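Local coordinates for type IV secretion system protein VirB11 (Brucella suis, PDB 2GZA) that hydrolyses ATP as a hexameric ATPase of the VirB type IV secretion system, which could help establish the bacterium's replication niche in the host, at residues F167-V172 with M196-F201. Sequence-based numbering, arbitrary orientation.
Sequences FLRRAV and MQEIPF
Glu198 and Ile199 meet Arg169 and Val172 of helix 164-173 where the chain, having left helix 188-196, which begins within the P-loop, turns toward strand 205-209. The type I beta turn from Met196 to Ile199, closed by Ile199 N to Met196 O, brings Glu198 up to the helix. Its CB lies 3.9 Å from Val172 CG1, while the side chain of Glu198, bent at chi2, lifts the carboxylate to Arg169, whose NE donates to OE2 at 2.9 Å. This salt bridge is far from straight, 134° at the hydrogen: the carboxylate is met from above its plane, and the two flat groups stand 80° apart. Arginine suits the place because its long chain brings NE to Glu198 and leaves NH2 for Glu130 of the second subunit, whose Leu129 packs on both Arg169 and Glu198. Ile199 CG1 touches Val172 CG1 at 3.6 Å, the two side chains crossing at about a right angle. Val172 presents that methyl because CG1 stands opposite the backbone N (chi1 179°), and it also touches Ile178 of the strand leading into the P-loop. A buried branched-aliphatic pair thus lies beside a partly exposed ion pair, and carboxylates from two subunits probably neutralise Arg169 at the hexamer interface.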
ATOM      1  N   PHE C 167      -2.981  20.133 -40.123  1.00 37.49           N
ATOM      2  CA  PHE C 167      -2.561  19.178 -39.108  1.00 36.96           C
ATOM      3  C   PHE C 167      -3.753  18.426 -38.531  1.00 36.67           C
ATOM      4  O   PHE C 167      -3.731  17.202 -38.432  1.00 36.52           O
ATOM      5  CB  PHE C 167      -1.782  19.892 -37.994  1.00 36.85           C
ATOM      6  CG  PHE C 167      -1.402  18.997 -36.853  1.00 36.47           C
ATOM      7  CD1 PHE C 167      -0.197  18.316 -36.866  1.00 36.32           C
ATOM      8  CD2 PHE C 167      -2.253  18.836 -35.763  1.00 36.23           C
ATOM      9  CE1 PHE C 167       0.154  17.478 -35.811  1.00 36.92           C
ATOM     10  CE2 PHE C 167      -1.916  17.997 -34.708  1.00 36.23           C
ATOM     11  CZ  PHE C 167      -0.711  17.321 -34.727  1.00 36.67           C
ATOM     12  N   LEU C 168      -4.789  19.174 -38.164  1.00 36.43           N
ATOM     13  CA  LEU C 168      -5.976  18.603 -37.557  1.00 36.10           C
ATOM     14  C   LEU C 168      -6.753  17.743 -38.537  1.00 36.18           C
ATOM     15  O   LEU C 168      -7.199  16.655 -38.166  1.00 36.16           O
ATOM     16  CB  LEU C 168      -6.856  19.694 -36.935  1.00 35.93           C
ATOM     17  CG  LEU C 168      -6.285  20.424 -35.709  1.00 35.56           C
ATOM     18  CD1 LEU C 168      -7.246  21.485 -35.223  1.00 35.50           C
ATOM     19  CD2 LEU C 168      -5.945  19.475 -34.576  1.00 34.77           C
ATOM     20  N   ARG C 169      -6.892  18.217 -39.778  1.00 36.09           N
ATOM     21  CA  ARG C 169      -7.524  17.434 -40.841  1.00 36.31           C
ATOM     22  C   ARG C 169      -6.781  16.120 -41.085  1.00 36.19           C
ATOM     23  O   ARG C 169      -7.397  15.050 -41.147  1.00 36.27           O
ATOM     24  CB  ARG C 169      -7.618  18.220 -42.150  1.00 36.39           C
ATOM     25  CG  ARG C 169      -8.116  17.358 -43.325  1.00 37.13           C
ATOM     26  CD  ARG C 169      -8.248  18.125 -44.622  1.00 38.00           C
ATOM     27  NE  ARG C 169      -9.454  18.939 -44.635  1.00 39.94           N
ATOM     28  CZ  ARG C 169      -9.470  20.269 -44.647  1.00 41.19           C
ATOM     29  NH1 ARG C 169      -8.337  20.966 -44.669  1.00 41.60           N
ATOM     30  NH2 ARG C 169     -10.632  20.905 -44.653  1.00 42.12           N
ATOM     31  N   ARG C 170      -5.462  16.202 -41.213  1.00 35.95           N
ATOM     32  CA  ARG C 170      -4.648  15.012 -41.430  1.00 36.02           C
ATOM     33  C   ARG C 170      -4.716  14.043 -40.258  1.00 35.94           C
ATOM     34  O   ARG C 170      -4.828  12.834 -40.465  1.00 36.16           O
ATOM     35  CB  ARG C 170      -3.194  15.371 -41.749  1.00 36.06           C
ATOM     36  CG  ARG C 170      -2.958  15.861 -43.184  1.00 36.32           C
ATOM     37  CD  ARG C 170      -3.344  14.816 -44.236  1.00 36.67           C
ATOM     38  NE  ARG C 170      -2.358  13.744 -44.364  1.00 36.56           N
ATOM     39  CZ  ARG C 170      -2.623  12.502 -44.771  1.00 35.75           C
ATOM     40  NH1 ARG C 170      -3.859  12.138 -45.085  1.00 35.02           N
ATOM     41  NH2 ARG C 170      -1.644  11.617 -44.851  1.00 35.25           N
ATOM     42  N   ALA C 171      -4.664  14.577 -39.038  1.00 35.74           N
ATOM     43  CA  ALA C 171      -4.737  13.761 -37.825  1.00 35.53           C
ATOM     44  C   ALA C 171      -5.995  12.900 -37.780  1.00 35.39           C
ATOM     45  O   ALA C 171      -5.920  11.729 -37.417  1.00 35.26           O
ATOM     46  CB  ALA C 171      -4.627  14.628 -36.580  1.00 35.41           C
ATOM     47  N   VAL C 172      -7.131  13.484 -38.168  1.00 35.38           N
ATOM     48  CA  VAL C 172      -8.405  12.764 -38.240  1.00 35.43           C
ATOM     49  C   VAL C 172      -8.379  11.714 -39.353  1.00 35.62           C
ATOM     50  O   VAL C 172      -8.876  10.603 -39.176  1.00 35.57           O
ATOM     51  CB  VAL C 172      -9.611  13.716 -38.449  1.00 35.35           C
ATOM     52  CG1 VAL C 172     -10.897  12.926 -38.544  1.00 35.05           C
ATOM     53  CG2 VAL C 172      -9.712  14.744 -37.319  1.00 35.05           C
ATOM     54  N   MET C 196     -15.092  15.972 -36.659  1.00 36.83           N
ATOM     55  CA  MET C 196     -15.866  14.808 -37.076  1.00 36.92           C
ATOM     56  C   MET C 196     -16.263  14.877 -38.544  1.00 37.05           C
ATOM     57  O   MET C 196     -16.440  13.840 -39.190  1.00 37.23           O
ATOM     58  CB  MET C 196     -17.100  14.646 -36.194  1.00 36.91           C
ATOM     59  CG  MET C 196     -16.860  13.870 -34.907  1.00 37.03           C
ATOM     60  SD  MET C 196     -18.004  14.280 -33.559  1.00 37.64           S
ATOM     61  CE  MET C 196     -19.593  14.173 -34.360  1.00 36.94           C
ATOM     62  N   GLN C 197     -16.397  16.091 -39.071  1.00 37.16           N
ATOM     63  CA  GLN C 197     -16.714  16.274 -40.484  1.00 37.32           C
ATOM     64  C   GLN C 197     -15.553  15.851 -41.387  1.00 37.25           C
ATOM     65  O   GLN C 197     -15.725  15.670 -42.585  1.00 37.27           O
ATOM     66  CB  GLN C 197     -17.144  17.715 -40.758  1.00 37.35           C
ATOM     67  CG  GLN C 197     -18.504  18.088 -40.172  1.00 38.28           C
ATOM     68  CD  GLN C 197     -19.624  17.154 -40.619  1.00 39.39           C
ATOM     69  OE1 GLN C 197     -20.267  16.504 -39.796  1.00 39.62           O
ATOM     70  NE2 GLN C 197     -19.852  17.078 -41.924  1.00 39.65           N
ATOM     71  N   GLU C 198     -14.377  15.682 -40.794  1.00 37.29           N
ATOM     72  CA  GLU C 198     -13.183  15.244 -41.516  1.00 37.36           C
ATOM     73  C   GLU C 198     -13.070  13.721 -41.605  1.00 37.30           C
ATOM     74  O   GLU C 198     -12.224  13.202 -42.333  1.00 37.33           O
ATOM     75  CB  GLU C 198     -11.914  15.818 -40.877  1.00 37.31           C
ATOM     76  CG  GLU C 198     -11.865  17.338 -40.789  1.00 38.05           C
ATOM     77  CD  GLU C 198     -12.052  18.033 -42.130  1.00 39.37           C
ATOM     78  OE1 GLU C 198     -12.739  19.078 -42.155  1.00 40.26           O
ATOM     79  OE2 GLU C 198     -11.517  17.546 -43.155  1.00 39.80           O
ATOM     80  N   ILE C 199     -13.906  13.015 -40.846  1.00 37.17           N
ATOM     81  CA  ILE C 199     -13.997  11.560 -40.934  1.00 37.07           C
ATOM     82  C   ILE C 199     -14.691  11.191 -42.249  1.00 37.15           C
ATOM     83  O   ILE C 199     -15.723  11.772 -42.581  1.00 37.13           O
ATOM     84  CB  ILE C 199     -14.756  10.952 -39.714  1.00 37.13           C
ATOM     85  CG1 ILE C 199     -14.153  11.458 -38.397  1.00 37.07           C
ATOM     86  CG2 ILE C 199     -14.748   9.417 -39.759  1.00 36.55           C
ATOM     87  CD1 ILE C 199     -14.966  11.148 -37.165  1.00 36.91           C
ATOM     88  N   PRO C 200     -14.105  10.256 -43.020  1.00 37.35           N
ATOM     89  CA  PRO C 200     -14.707   9.789 -44.273  1.00 37.48           C
ATOM     90  C   PRO C 200     -16.128   9.293 -44.049  1.00 37.79           C
ATOM     91  O   PRO C 200     -16.379   8.564 -43.090  1.00 37.86           O
ATOM     92  CB  PRO C 200     -13.794   8.638 -44.696  1.00 37.38           C
ATOM     93  CG  PRO C 200     -12.475   8.966 -44.078  1.00 37.39           C
ATOM     94  CD  PRO C 200     -12.811   9.597 -42.762  1.00 37.47           C
ATOM     95  N   PHE C 201     -17.035   9.694 -44.934  1.00 38.00           N
ATOM     96  CA  PHE C 201     -18.470   9.506 -44.756  1.00 38.38           C
ATOM     97  C   PHE C 201     -18.923   8.048 -44.806  1.00 38.40           C
ATOM     98  O   PHE C 201     -20.066   7.738 -44.462  1.00 38.44           O
ATOM     99  CB  PHE C 201     -19.235  10.331 -45.793  1.00 38.62           C
ATOM    100  CG  PHE C 201     -18.955  11.810 -45.717  1.00 39.51           C
ATOM    101  CD1 PHE C 201     -18.933  12.578 -46.868  1.00 39.83           C
ATOM    102  CD2 PHE C 201     -18.707  12.435 -44.491  1.00 40.10           C
ATOM    103  CE1 PHE C 201     -18.678  13.944 -46.805  1.00 40.18           C
ATOM    104  CE2 PHE C 201     -18.447  13.800 -44.424  1.00 40.00           C
ATOM    105  CZ  PHE C 201     -18.434  14.553 -45.580  1.00 40.10           C
TER